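PDB 2W40: glycerol kinase, putative from Plasmodium falciparum, which probably catalyses the ATP-dependent phosphorylation of glycerol to sn-glycerol 3-phosphate, the single step that brings glycerol into degradation. Local coordinates for residues 367-372 and 497-502; 388-393 and 490-495; 311-316 and 350-355; 109-114 and 360-365. All coordinates share one frame; numbering follows the deposited sequence.

Interactions 1 and 2 both use the C-terminal helix 482-500, the first against strand 366-371 and the second against helix 377-403. Interactions 3 and 4 draw on the long loop that joins strand 347-349 to strand 366-371, using 350-355 in one case and 360-365 in the other. Chemistry follows depth. Interaction 2 is buried and purely aromatic and aliphatic across its helices, and interaction 3, equally buried, is bridged by two waters between backbone and hydroxyl groups. Interaction 1, half buried beside the second subunit, rests on one hydroxyl pair. Interaction 4 lies at the surface and is ionic and hydrated, linking the N-terminal to the C-terminal family region.

Interaction 1. Residues 367-372 and 497-502; sequences SIYGMT and ERTLIQ
Tyr-369 and Thr-499 join the short two-stranded antiparallel sheet formed by strands 347-349 and 366-371 to the end of the C-terminal helix 482-500. The phenol points its oxygen at the helix, and Thr-499 meets the ring at its edge, close to the ring plane. Tyr-369 OH donates a short hydrogen bond of 2.6 Å to Thr-499 OG1. The threonine hydroxyl in turn bonds Ala-495 O one turn back along the helix, so Thr-499 OG1 accepts from the phenol and is itself bonded to a helix carbonyl. The rotation of Thr-499 allows both: it lays OG1 beside its own backbone N (chi1 -57°), facing back along the helix, and leaves CG2 anti to that N, directed at Ser-367.

Arg-498 approaches the same ring from another side. Its aliphatic part runs obliquely past the phenol, with Arg-498 CD 3.6 Å from Tyr-369 CE1 and Arg-498 CB 3.6 Å from Tyr-369 OH. The guanidinium plane is turned 55° from that of the ring, and its NH1 is bonded to Ile-501 O of the second subunit, while Arg-498 O is met by Arg-498 NH1 of that subunit. Tyr-369 also meets the ring of Tyr-369 of that subunit, and strand 366-371 pairs antiparallel with a strand of the partner, which places the contact at the dimer interface. Ser-367, two residues earlier on the strand, completes it: its hydroxyl is hydrogen-bonded to Arg-365 O, and Ser-367 OG lies 3.5 Å from Thr-499 CG2.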
loop_
_atom_site.group_PDB
_atom_site.type_symbol
_atom_site.label_atom_id
_atom_site.label_comp_id
_atom_site.label_asym_id
_atom_site.label_seq_id
_atom_site.Cartn_x
_atom_site.Cartn_y
_atom_site.Cartn_z
ATOM N N SER C 367 2.032 -3.343 6.529
ATOM C CA SER C 367 2.117 -4.238 5.367
ATOM C C SER C 367 0.736 -4.344 4.725
ATOM O O SER C 367 -0.265 -4.388 5.401
ATOM C CB SER C 367 2.507 -5.618 5.845
ATOM O OG SER C 367 3.711 -5.473 6.610
ATOM N N ILE C 368 0.683 -4.352 3.394
ATOM C CA ILE C 368 -0.564 -4.534 2.608
ATOM C C ILE C 368 -0.425 -5.747 1.730
ATOM O O ILE C 368 0.617 -5.905 1.063
ATOM C CB ILE C 368 -0.910 -3.291 1.725
ATOM C CG1 ILE C 368 -0.952 -2.022 2.534
ATOM C CG2 ILE C 368 -2.306 -3.459 1.064
ATOM C CD1 ILE C 368 -1.162 -0.720 1.807
ATOM N N TYR C 369 -1.419 -6.642 1.785
ATOM C CA TYR C 369 -1.418 -7.866 1.023
ATOM C C TYR C 369 -2.650 -7.995 0.158
ATOM O O TYR C 369 -3.697 -7.435 0.460
ATOM C CB TYR C 369 -1.438 -9.073 1.977
ATOM C CG TYR C 369 -0.312 -9.084 2.935
ATOM C CD1 TYR C 369 0.902 -9.644 2.558
ATOM C CD2 TYR C 369 -0.407 -8.532 4.224
ATOM C CE1 TYR C 369 2.004 -9.665 3.433
ATOM C CE2 TYR C 369 0.716 -8.633 5.121
ATOM C CZ TYR C 369 1.893 -9.115 4.676
ATOM O OH TYR C 369 2.966 -9.168 5.528
ATOM N N GLY C 370 -2.526 -8.772 -0.922
ATOM C CA GLY C 370 -3.698 -9.225 -1.642
ATOM C C GLY C 370 -4.199 -8.389 -2.758
ATOM O O GLY C 370 -5.286 -8.681 -3.312
ATOM N N MET C 371 -3.433 -7.359 -3.144
ATOM C CA MET C 371 -3.901 -6.409 -4.180
ATOM C C MET C 371 -3.824 -6.973 -5.610
ATOM O O MET C 371 -2.914 -7.721 -5.997
ATOM C CB MET C 371 -3.140 -5.085 -4.073
ATOM C CG MET C 371 -3.104 -4.446 -2.685
ATOM S SD MET C 371 -2.450 -2.806 -2.681
ATOM C CE MET C 371 -0.686 -3.127 -2.934
ATOM N N THR C 372 -4.842 -6.577 -6.367
ATOM C CA THR C 372 -4.939 -6.790 -7.768
ATOM C C THR C 372 -5.143 -5.470 -8.521
ATOM O O THR C 372 -5.321 -4.401 -7.896
ATOM C CB THR C 372 -6.092 -7.809 -8.099
ATOM O OG1 THR C 372 -7.369 -7.294 -7.699
ATOM C CG2 THR C 372 -5.775 -9.242 -7.462
ATOM N N GLU C 497 1.086 -13.363 10.257
ATOM C CA GLU C 497 2.232 -14.337 10.218
ATOM C C GLU C 497 3.211 -13.922 9.148
ATOM O O GLU C 497 4.454 -14.011 9.350
ATOM C CB GLU C 497 1.702 -15.758 10.002
ATOM C CG GLU C 497 2.733 -16.790 10.164
ATOM C CD GLU C 497 2.140 -18.210 10.153
ATOM O OE1 GLU C 497 0.873 -18.342 10.001
ATOM O OE2 GLU C 497 2.983 -19.156 10.274
ATOM N N ARG C 498 2.728 -13.596 7.936
ATOM C CA ARG C 498 3.583 -13.134 6.803
ATOM C C ARG C 498 4.387 -11.928 7.268
ATOM O O ARG C 498 5.578 -11.775 6.917
ATOM C CB ARG C 498 2.822 -12.728 5.518
ATOM C CG ARG C 498 2.168 -13.792 4.809
ATOM C CD ARG C 498 1.548 -13.272 3.559
ATOM N NE ARG C 498 0.563 -14.263 3.185
ATOM C CZ ARG C 498 0.899 -15.486 2.734
ATOM N NH1 ARG C 498 2.132 -15.764 2.318
ATOM N NH2 ARG C 498 -0.057 -16.385 2.508
ATOM N N THR C 499 3.757 -11.039 8.000
ATOM C CA THR C 499 4.388 -9.784 8.430
ATOM C C THR C 499 5.517 -10.012 9.502
ATOM O O THR C 499 6.472 -9.254 9.634
ATOM C CB THR C 499 3.291 -8.870 9.017
ATOM O OG1 THR C 499 2.299 -8.686 8.004
ATOM C CG2 THR C 499 3.887 -7.497 9.514
ATOM N N LEU C 500 5.352 -11.049 10.294
ATOM C CA LEU C 500 6.193 -11.331 11.507
ATOM C C LEU C 500 7.237 -12.422 11.276
ATOM O O LEU C 500 8.166 -12.537 12.086
ATOM C CB LEU C 500 5.280 -11.701 12.683
ATOM C CG LEU C 500 4.334 -10.618 13.248
ATOM C CD1 LEU C 500 3.580 -11.168 14.439
ATOM C CD2 LEU C 500 5.074 -9.351 13.657
ATOM N N ILE C 501 7.049 -13.287 10.299
ATOM C CA ILE C 501 7.947 -14.439 10.119
ATOM C C ILE C 501 9.406 -13.971 9.959
ATOM O O ILE C 501 9.718 -12.958 9.325
ATOM C CB ILE C 501 7.443 -15.422 8.988
ATOM C CG1 ILE C 501 8.188 -16.761 9.032
ATOM C CG2 ILE C 501 7.561 -14.751 7.696
ATOM C CD1 ILE C 501 7.511 -17.842 8.252
ATOM N N GLN C 502 10.289 -14.683 10.645
ATOM C CA GLN C 502 11.708 -14.400 10.638
ATOM C C GLN C 502 12.355 -15.201 9.520
ATOM O O GLN C 502 12.200 -16.430 9.445
ATOM C CB GLN C 502 12.319 -14.745 12.027
ATOM C CG GLN C 502 11.920 -13.807 13.146
ATOM C CD GLN C 502 12.124 -12.386 12.754
ATOM O OE1 GLN C 502 11.201 -11.721 12.203
ATOM N NE2 GLN C 502 13.354 -11.896 12.950
#

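Interaction 2. Residues 388-393 and 490-495; sequences IAFQLN and SEWNKA. With EDO (1,2-ethanediol), chain B.
A buried helix-helix interface, where helix 377-403 meets the C-terminal helix 482-500, is carried by Phe-390 and Trp-492. The two aromatic side chains, one from each helix, run antiparallel past one another. Their planes are nearly parallel, 11° apart, but the phenyl and the five-membered indole ring are offset, with centroids 4.7 Å apart and little overlap. What each ring covers is chiefly the other residue's CB. Phe-390 CB sits over the indole face, 3.4 Å from the centroid of the Trp-492 five-membered ring, and Trp-492 CB lies over the phenyl face, 3.8 Å from the Phe-390 centroid, giving two reciprocal CH-pi contacts. With CG anti to its backbone N (chi1 167°), the Trp-492 indole is carried across to lie against Phe-390 CB.

Gln-391 extends the contact toward the six-membered part of the indole, its CG 3.8 Å from Trp-492 CZ2. The indole NE1 is held by Glu-394, one turn further along helix 377-403, which ties down the polar edge of an otherwise apolar interface. At the far rim of the phenyl, 1,2-ethanediol, probably from the crystallisation liquor, bonds weakly to Glu-491 and is also hydrogen-bonded to Glu-386 and Lys-488. Helix 377-403 belongs to the C-terminal FGGY region of the sugar kinase/HSP70/actin superfamily fold, and the last helix of the chain packs on it here.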
loop_
_atom_site.group_PDB
_atom_site.type_symbol
_atom_site.label_atom_id
_atom_site.label_comp_id
_atom_site.label_asym_id
_atom_site.label_seq_id
_atom_site.Cartn_x
_atom_site.Cartn_y
_atom_site.Cartn_z
ATOM N N ILE C 388 -8.125 -2.609 12.437
ATOM C CA ILE C 388 -8.432 -2.149 13.805
ATOM C C ILE C 388 -9.227 -3.212 14.535
ATOM O O ILE C 388 -8.899 -3.601 15.669
ATOM C CB ILE C 388 -9.086 -0.744 13.809
ATOM C CG1 ILE C 388 -8.225 0.313 13.039
ATOM C CG2 ILE C 388 -9.470 -0.310 15.275
ATOM C CD1 ILE C 388 -8.910 1.668 12.864
ATOM N N ALA C 389 -10.341 -3.633 13.900
ATOM C CA ALA C 389 -11.195 -4.676 14.459
ATOM C C ALA C 389 -10.508 -5.962 14.751
ATOM O O ALA C 389 -10.633 -6.501 15.858
ATOM C CB ALA C 389 -12.459 -4.865 13.586
ATOM N N PHE C 390 -9.699 -6.428 13.772
ATOM C CA PHE C 390 -8.930 -7.648 14.031
ATOM C C PHE C 390 -7.975 -7.559 15.218
ATOM O O PHE C 390 -7.824 -8.524 15.967
ATOM C CB PHE C 390 -8.173 -8.038 12.764
ATOM C CG PHE C 390 -9.049 -8.605 11.669
ATOM C CD1 PHE C 390 -9.839 -9.769 11.861
ATOM C CD2 PHE C 390 -9.111 -7.966 10.434
ATOM C CE1 PHE C 390 -10.626 -10.263 10.795
ATOM C CE2 PHE C 390 -9.881 -8.470 9.414
ATOM C CZ PHE C 390 -10.671 -9.588 9.624
ATOM N N GLN C 391 -7.329 -6.405 15.353
ATOM C CA GLN C 391 -6.458 -6.211 16.509
ATOM C C GLN C 391 -7.261 -6.186 17.847
ATOM O O GLN C 391 -6.831 -6.762 18.877
ATOM C CB GLN C 391 -5.670 -4.893 16.315
ATOM C CG GLN C 391 -4.491 -4.994 15.316
ATOM C CD GLN C 391 -3.828 -3.672 15.198
ATOM O OE1 GLN C 391 -2.874 -3.405 15.890
ATOM N NE2 GLN C 391 -4.385 -2.780 14.345
ATOM N N LEU C 392 -8.416 -5.515 17.805
ATOM C CA LEU C 392 -9.252 -5.438 18.977
ATOM C C LEU C 392 -9.709 -6.825 19.400
ATOM O O LEU C 392 -9.774 -7.147 20.576
ATOM C CB LEU C 392 -10.393 -4.467 18.690
ATOM C CG LEU C 392 -11.191 -4.163 19.958
ATOM C CD1 LEU C 392 -10.362 -3.525 21.115
ATOM C CD2 LEU C 392 -12.447 -3.361 19.601
ATOM N N ASN C 393 -10.022 -7.683 18.424
ATOM C CA ASN C 393 -10.439 -9.050 18.716
ATOM C C ASN C 393 -9.370 -9.838 19.463
ATOM O O ASN C 393 -9.646 -10.564 20.416
ATOM C CB ASN C 393 -10.767 -9.744 17.421
ATOM C CG ASN C 393 -11.234 -11.160 17.652
ATOM O OD1 ASN C 393 -12.096 -11.415 18.510
ATOM N ND2 ASN C 393 -10.728 -12.108 16.809
ATOM N N SER C 490 -8.938 -16.095 10.236
ATOM C CA SER C 490 -7.808 -16.888 9.615
ATOM C C SER C 490 -7.020 -16.089 8.550
ATOM O O SER C 490 -5.759 -16.163 8.470
ATOM C CB SER C 490 -8.377 -18.209 9.046
ATOM O OG SER C 490 -7.400 -18.760 8.151
ATOM N N GLU C 491 -7.716 -15.338 7.704
ATOM C CA GLU C 491 -7.122 -14.530 6.727
ATOM C C GLU C 491 -6.217 -13.476 7.391
ATOM O O GLU C 491 -5.097 -13.240 6.933
ATOM C CB GLU C 491 -8.104 -13.839 5.817
ATOM C CG GLU C 491 -8.779 -14.871 4.906
ATOM C CD GLU C 491 -10.106 -14.446 4.263
ATOM O OE1 GLU C 491 -10.736 -13.328 4.496
ATOM O OE2 GLU C 491 -10.553 -15.336 3.481
ATOM N N TRP C 492 -6.743 -12.803 8.424
ATOM C CA TRP C 492 -5.965 -11.851 9.168
ATOM C C TRP C 492 -4.709 -12.472 9.770
ATOM O O TRP C 492 -3.549 -12.005 9.650
ATOM C CB TRP C 492 -6.836 -11.317 10.259
ATOM C CG TRP C 492 -6.084 -10.535 11.307
ATOM C CD1 TRP C 492 -5.760 -10.981 12.556
ATOM C CD2 TRP C 492 -5.486 -9.234 11.183
ATOM N NE1 TRP C 492 -5.007 -10.061 13.207
ATOM C CE2 TRP C 492 -4.894 -8.951 12.418
ATOM C CE3 TRP C 492 -5.505 -8.256 10.212
ATOM C CZ2 TRP C 492 -4.214 -7.762 12.686
ATOM C CZ3 TRP C 492 -4.846 -7.052 10.487
ATOM C CH2 TRP C 492 -4.259 -6.818 11.723
ATOM N N ASN C 493 -4.949 -13.605 10.376
ATOM C CA ASN C 493 -3.846 -14.337 11.081
ATOM C C ASN C 493 -2.716 -14.722 10.140
ATOM O O ASN C 493 -1.553 -14.573 10.465
ATOM C CB ASN C 493 -4.367 -15.599 11.739
ATOM C CG ASN C 493 -5.082 -15.370 13.026
ATOM O OD1 ASN C 493 -4.936 -14.311 13.661
ATOM N ND2 ASN C 493 -5.918 -16.392 13.433
ATOM N N LYS C 494 -3.043 -15.112 8.929
ATOM C CA LYS C 494 -2.007 -15.496 7.954
ATOM C C LYS C 494 -1.245 -14.268 7.488
ATOM O O LYS C 494 -0.036 -14.301 7.333
ATOM C CB LYS C 494 -2.635 -16.208 6.798
ATOM C CG LYS C 494 -3.146 -17.548 7.199
ATOM C CD LYS C 494 -3.470 -18.431 6.071
ATOM C CE LYS C 494 -3.664 -17.734 4.703
ATOM N NZ LYS C 494 -5.073 -17.170 4.454
ATOM N N ALA C 495 -1.931 -13.131 7.279
ATOM C CA ALA C 495 -1.273 -11.845 6.931
ATOM C C ALA C 495 -0.394 -11.374 8.076
ATOM O O ALA C 495 0.743 -11.015 7.861
ATOM C CB ALA C 495 -2.364 -10.819 6.692
HETATM C C1 EDO B . -10.929 -9.913 5.838
HETATM O O1 EDO B . -12.125 -9.234 6.293
HETATM C C2 EDO B . -10.745 -9.651 4.328
HETATM O O2 EDO B . -11.847 -10.224 3.555
#

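Interaction 3. Residues 311-316 and 350-355. With EDO (1,2-ethanediol), chain D.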
loop_
_atom_site.group_PDB
_atom_site.type_symbol
_atom_site.label_atom_id
_atom_site.label_comp_id
_atom_site.label_asym_id
_atom_site.label_seq_id
_atom_site.Cartn_x
_atom_site.Cartn_y
_atom_site.Cartn_z
ATOM N N ILE C 311 -3.687 -0.279 21.072
ATOM C CA ILE C 311 -3.501 -0.402 19.619
ATOM C C ILE C 311 -2.981 0.956 19.111
ATOM O O ILE C 311 -3.654 2.016 19.313
ATOM C CB ILE C 311 -4.806 -0.733 18.856
ATOM C CG1 ILE C 311 -5.312 -2.128 19.288
ATOM C CG2 ILE C 311 -4.643 -0.609 17.360
ATOM C CD1 ILE C 311 -6.668 -2.486 18.745
ATOM N N GLY C 312 -1.851 0.926 18.419
ATOM C CA GLY C 312 -1.243 2.173 18.071
ATOM C C GLY C 312 -1.755 2.785 16.776
ATOM O O GLY C 312 -1.848 3.998 16.643
ATOM N N THR C 313 -2.058 1.938 15.778
ATOM C CA THR C 313 -2.523 2.471 14.481
ATOM C C THR C 313 -4.040 2.401 14.407
ATOM O O THR C 313 -4.572 1.286 14.301
ATOM C CB THR C 313 -1.920 1.732 13.270
ATOM O OG1 THR C 313 -0.498 1.831 13.341
ATOM C CG2 THR C 313 -2.477 2.359 11.939
ATOM N N ALA C 314 -4.729 3.557 14.468
ATOM C CA ALA C 314 -6.207 3.657 14.295
ATOM C C ALA C 314 -6.450 4.960 13.560
ATOM O O ALA C 314 -6.165 5.006 12.346
ATOM C CB ALA C 314 -6.933 3.591 15.670
ATOM N N GLY C 315 -6.847 6.035 14.246
ATOM C CA GLY C 315 -6.861 7.371 13.713
ATOM C C GLY C 315 -5.524 7.823 13.126
ATOM O O GLY C 315 -5.439 8.538 12.131
ATOM N N SER C 316 -4.439 7.357 13.775
ATOM C CA SER C 316 -3.078 7.654 13.264
ATOM C C SER C 316 -2.927 7.052 11.852
ATOM O O SER C 316 -2.243 7.641 11.019
ATOM C CB SER C 316 -2.077 7.087 14.215
ATOM O OG SER C 316 -2.259 5.691 14.427
ATOM N N PRO C 350 -1.935 -2.896 10.156
ATOM C CA PRO C 350 -1.628 -1.471 10.407
ATOM C C PRO C 350 -0.607 -1.419 11.596
ATOM O O PRO C 350 -1.004 -1.525 12.834
ATOM C CB PRO C 350 -3.005 -0.860 10.823
ATOM C CG PRO C 350 -4.023 -1.975 10.666
ATOM C CD PRO C 350 -3.183 -3.258 10.818
ATOM N N ALA C 351 0.648 -1.468 11.230
ATOM C CA ALA C 351 1.789 -1.714 12.209
ATOM C C ALA C 351 2.860 -0.649 11.946
ATOM O O ALA C 351 4.029 -0.923 12.004
ATOM C CB ALA C 351 2.359 -3.125 12.179
ATOM N N PHE C 352 2.414 0.577 11.701
ATOM C CA PHE C 352 3.365 1.636 11.334
ATOM C C PHE C 352 4.398 1.854 12.441
ATOM O O PHE C 352 5.572 2.186 12.161
ATOM C CB PHE C 352 2.705 2.934 11.027
ATOM C CG PHE C 352 1.854 2.947 9.822
ATOM C CD1 PHE C 352 2.399 3.074 8.575
ATOM C CD2 PHE C 352 0.436 2.789 9.926
ATOM C CE1 PHE C 352 1.629 3.086 7.463
ATOM C CE2 PHE C 352 -0.302 2.786 8.845
ATOM C CZ PHE C 352 0.290 2.907 7.601
ATOM N N SER C 353 3.959 1.722 13.698
ATOM C CA SER C 353 4.893 1.788 14.870
ATOM C C SER C 353 5.014 0.453 15.577
ATOM O O SER C 353 5.148 0.381 16.779
ATOM C CB SER C 353 4.558 2.971 15.717
ATOM O OG SER C 353 3.377 2.782 16.296
ATOM N N GLY C 354 4.997 -0.651 14.825
ATOM C CA GLY C 354 5.023 -1.974 15.437
ATOM C C GLY C 354 3.607 -2.403 15.811
ATOM O O GLY C 354 2.606 -1.710 15.578
ATOM N N LEU C 355 3.521 -3.597 16.328
ATOM C CA LEU C 355 2.319 -4.105 16.985
ATOM C C LEU C 355 2.434 -3.955 18.503
ATOM O O LEU C 355 3.449 -4.332 19.102
ATOM C CB LEU C 355 2.056 -5.583 16.675
ATOM C CG LEU C 355 1.648 -5.818 15.234
ATOM C CD1 LEU C 355 1.653 -7.287 14.906
ATOM C CD2 LEU C 355 0.316 -5.060 14.810
HETATM C C1 EDO D . 0.811 9.726 11.851
HETATM O O1 EDO D . 0.043 9.397 10.690
HETATM C C2 EDO D . 0.881 11.181 11.841
HETATM O O2 EDO D . -0.493 11.592 12.073
HETATM O O HOH W 1 1.513 0.923 15.003
HETATM O O HOH W 2 -1.609 -0.955 15.583
#
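Thr-313 OG1 and the turn at Ser-353 share a water that three protein groups grip. Water 1 lies 2.8 Å from Thr-313 OG1, accepts from Ser-353 N at 2.9 Å and donates to Gly-354 O. Two backbone groups of the type I turn from Ala-351 to Gly-354 are thereby joined to the threonine hydroxyl. A second water bridges the backbones, accepting from Thr-313 N and donating to Pro-350 O, at 2.9 Å from each. The direct approach of Thr-313 OG1 to Pro-350 O is long and weak at 3.4 Å, and is not settled, because the same proton has another acceptor within reach. Thr-313 O, also buried here, has no partner in the model.

The methyl branch does the apolar work. With OG1 of Thr-313 beside the backbone N (chi1 -58°), CG2 stands anti to that N and is pressed into the angle between proline and phenylalanine: it lies 3.4 Å from Pro-350 CB, tighter than usual van der Waals contact, and 3.6 Å from Phe-352 CD2, at the edge of the phenyl ring. The ring also meets Trp-320 and, across the dimer interface, Phe-373 of the second subunit.

The residues 311-316 connect strand 304-311 to helix 315-323, with Ala-314 as N-cap, and carry Gly-315, which contacts ADP in another structure of this protein. The loop 350-355 covers that connection on leaving strand 347-349, while Gln-391 of helix 377-403 touches both Ile-311 and Pro-350 and so packs helix, strand end and loop together.

Interaction 4. Residues 109-114 and 360-365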
loop_
_atom_site.group_PDB
_atom_site.type_symbol
_atom_site.label_atom_id
_atom_site.label_comp_id
_atom_site.label_asym_id
_atom_site.label_seq_id
_atom_site.Cartn_x
_atom_site.Cartn_y
_atom_site.Cartn_z
ATOM N N ARG C 109 11.974 4.570 18.143
ATOM C CA ARG C 109 13.404 4.632 17.913
ATOM C C ARG C 109 14.147 3.777 18.921
ATOM O O ARG C 109 15.358 3.456 18.704
ATOM C CB ARG C 109 13.941 6.098 17.993
ATOM C CG ARG C 109 14.265 6.622 19.332
ATOM C CD ARG C 109 14.448 8.135 19.375
ATOM N NE ARG C 109 13.344 8.938 18.961
ATOM C CZ ARG C 109 13.432 10.222 18.720
ATOM N NH1 ARG C 109 14.608 10.871 18.826
ATOM N NH2 ARG C 109 12.385 10.878 18.325
ATOM N N VAL C 110 13.490 3.492 20.074
ATOM C CA VAL C 110 14.185 2.744 21.113
ATOM C C VAL C 110 14.116 1.231 20.953
ATOM O O VAL C 110 14.496 0.483 21.910
ATOM C CB VAL C 110 13.681 3.191 22.518
ATOM C CG1 VAL C 110 13.867 4.753 22.729
ATOM C CG2 VAL C 110 12.192 2.782 22.704
ATOM N N GLU C 111 13.614 0.772 19.806
ATOM C CA GLU C 111 13.504 -0.691 19.535
ATOM C C GLU C 111 14.808 -1.404 19.894
ATOM O O GLU C 111 14.810 -2.392 20.580
ATOM C CB GLU C 111 13.131 -0.902 18.063
ATOM C CG GLU C 111 13.064 -2.374 17.558
ATOM C CD GLU C 111 12.791 -2.501 16.017
ATOM O OE1 GLU C 111 12.520 -1.488 15.277
ATOM O OE2 GLU C 111 12.823 -3.646 15.519
ATOM N N GLU C 112 15.924 -0.892 19.367
ATOM C CA GLU C 112 17.238 -1.533 19.600
ATOM C C GLU C 112 17.624 -1.645 21.104
ATOM O O GLU C 112 18.020 -2.732 21.588
ATOM C CB GLU C 112 18.358 -0.866 18.751
ATOM C CG GLU C 112 19.748 -1.372 19.117
ATOM C CD GLU C 112 20.890 -0.818 18.251
ATOM O OE1 GLU C 112 20.744 0.261 17.609
ATOM O OE2 GLU C 112 21.961 -1.452 18.271
ATOM N N LEU C 113 17.404 -0.552 21.844
ATOM C CA LEU C 113 17.611 -0.456 23.323
ATOM C C LEU C 113 16.759 -1.415 24.047
ATOM O O LEU C 113 17.234 -2.081 24.999
ATOM C CB LEU C 113 17.401 0.962 23.956
ATOM C CG LEU C 113 18.450 1.988 23.770
ATOM C CD1 LEU C 113 17.736 3.358 24.140
ATOM C CD2 LEU C 113 19.654 1.595 24.625
ATOM N N VAL C 114 15.468 -1.483 23.663
ATOM C CA VAL C 114 14.598 -2.462 24.338
ATOM C C VAL C 114 15.061 -3.929 24.147
ATOM O O VAL C 114 15.097 -4.676 25.074
ATOM C CB VAL C 114 13.098 -2.260 23.915
ATOM C CG1 VAL C 114 12.183 -3.416 24.371
ATOM C CG2 VAL C 114 12.593 -0.859 24.369
ATOM N N TRP C 360 3.025 -7.449 20.923
ATOM C CA TRP C 360 4.188 -6.654 21.326
ATOM C C TRP C 360 5.410 -6.998 20.418
ATOM O O TRP C 360 6.453 -7.484 20.874
ATOM C CB TRP C 360 4.519 -6.839 22.798
ATOM C CG TRP C 360 3.405 -6.219 23.629
ATOM C CD1 TRP C 360 2.385 -6.913 24.331
ATOM C CD2 TRP C 360 3.109 -4.815 23.817
ATOM N NE1 TRP C 360 1.550 -6.024 24.929
ATOM C CE2 TRP C 360 1.898 -4.743 24.565
ATOM C CE3 TRP C 360 3.688 -3.621 23.368
ATOM C CZ2 TRP C 360 1.341 -3.540 24.933
ATOM C CZ3 TRP C 360 3.122 -2.437 23.719
ATOM C CH2 TRP C 360 1.957 -2.400 24.494
ATOM N N ARG C 361 5.268 -6.656 19.142
ATOM C CA ARG C 361 6.327 -6.886 18.164
ATOM C C ARG C 361 6.730 -5.548 17.581
ATOM O O ARG C 361 6.136 -5.055 16.642
ATOM C CB ARG C 361 5.770 -7.853 17.119
ATOM C CG ARG C 361 5.659 -9.226 17.627
ATOM C CD ARG C 361 7.036 -9.933 17.885
ATOM N NE ARG C 361 7.805 -10.076 16.636
ATOM C CZ ARG C 361 7.789 -11.168 15.851
ATOM N NH1 ARG C 361 7.059 -12.242 16.128
ATOM N NH2 ARG C 361 8.483 -11.138 14.729
ATOM N N SER C 362 7.801 -4.986 18.106
ATOM C CA SER C 362 8.257 -3.670 17.658
ATOM C C SER C 362 8.954 -3.771 16.270
ATOM O O SER C 362 9.225 -2.755 15.692
ATOM C CB SER C 362 9.378 -3.123 18.650
ATOM O OG SER C 362 10.459 -4.049 18.805
ATOM N N ASP C 363 9.321 -4.999 15.870
ATOM C CA ASP C 363 9.889 -5.305 14.524
ATOM C C ASP C 363 8.850 -5.352 13.397
ATOM O O ASP C 363 9.194 -5.301 12.226
ATOM C CB ASP C 363 10.687 -6.602 14.557
ATOM C CG ASP C 363 9.906 -7.788 15.018
ATOM O OD1 ASP C 363 8.986 -7.723 15.870
ATOM O OD2 ASP C 363 10.348 -8.893 14.588
ATOM N N ALA C 364 7.565 -5.395 13.739
ATOM C CA ALA C 364 6.491 -5.312 12.737
ATOM C C ALA C 364 6.525 -3.949 12.059
ATOM O O ALA C 364 6.694 -2.936 12.705
ATOM C CB ALA C 364 5.137 -5.572 13.384
ATOM N N ARG C 365 6.175 -3.957 10.771
ATOM C CA ARG C 365 5.959 -2.714 10.023
ATOM C C ARG C 365 4.641 -2.835 9.294
ATOM O O ARG C 365 4.105 -3.960 9.102
ATOM C CB ARG C 365 7.115 -2.529 9.049
ATOM C CG ARG C 365 8.495 -2.420 9.674
ATOM C CD ARG C 365 8.621 -1.207 10.448
ATOM N NE ARG C 365 9.999 -1.098 10.938
ATOM C CZ ARG C 365 10.419 -1.470 12.138
ATOM N NH1 ARG C 365 9.564 -1.871 13.023
ATOM N NH2 ARG C 365 11.701 -1.334 12.482
HETATM O O HOH W 3 12.262 -3.939 20.879
HETATM O O HOH W 4 12.850 -5.658 17.275
#
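The junction between the N-terminal and C-terminal FGGY family regions is spanned here by a salt bridge from Glu-111, in the first turn of helix 111-118, to Arg-365 in the loop before strand 366-371. The extended glutamate reaches over Ser-362, its CG 3.3 Å from Ser-362 OG, to place OE1 2.9 Å from Arg-365 NH2. The bond is fairly straight (159°), uses the syn lone pair of OE1 and lies close to the guanidinium plane, while the carboxylate plane stands almost perpendicular to it, 84° away. The Arg-365 chain bends at its second torsion (chi2 -67°), so that NH1 also holds two carbonyls of its own loop, Ser-362 O at 2.8 Å and Ala-364 O at 3.1 Å. These bonds fix the guanidinium for the glutamate.

Two waters add to the link: water 3 joins Glu-111 O to Ser-362 OG, and water 4 joins Glu-111 OE2 to the same hydroxyl. Asp-363 lies nearby, its OD1 5.6 Å from Glu-111 OE2, but is clasped side-on by NE and NH2 of Arg-361. With each acid matched to its own arginine, the like charges probably repel little, and the two regions meet through ionic and hydrated groups.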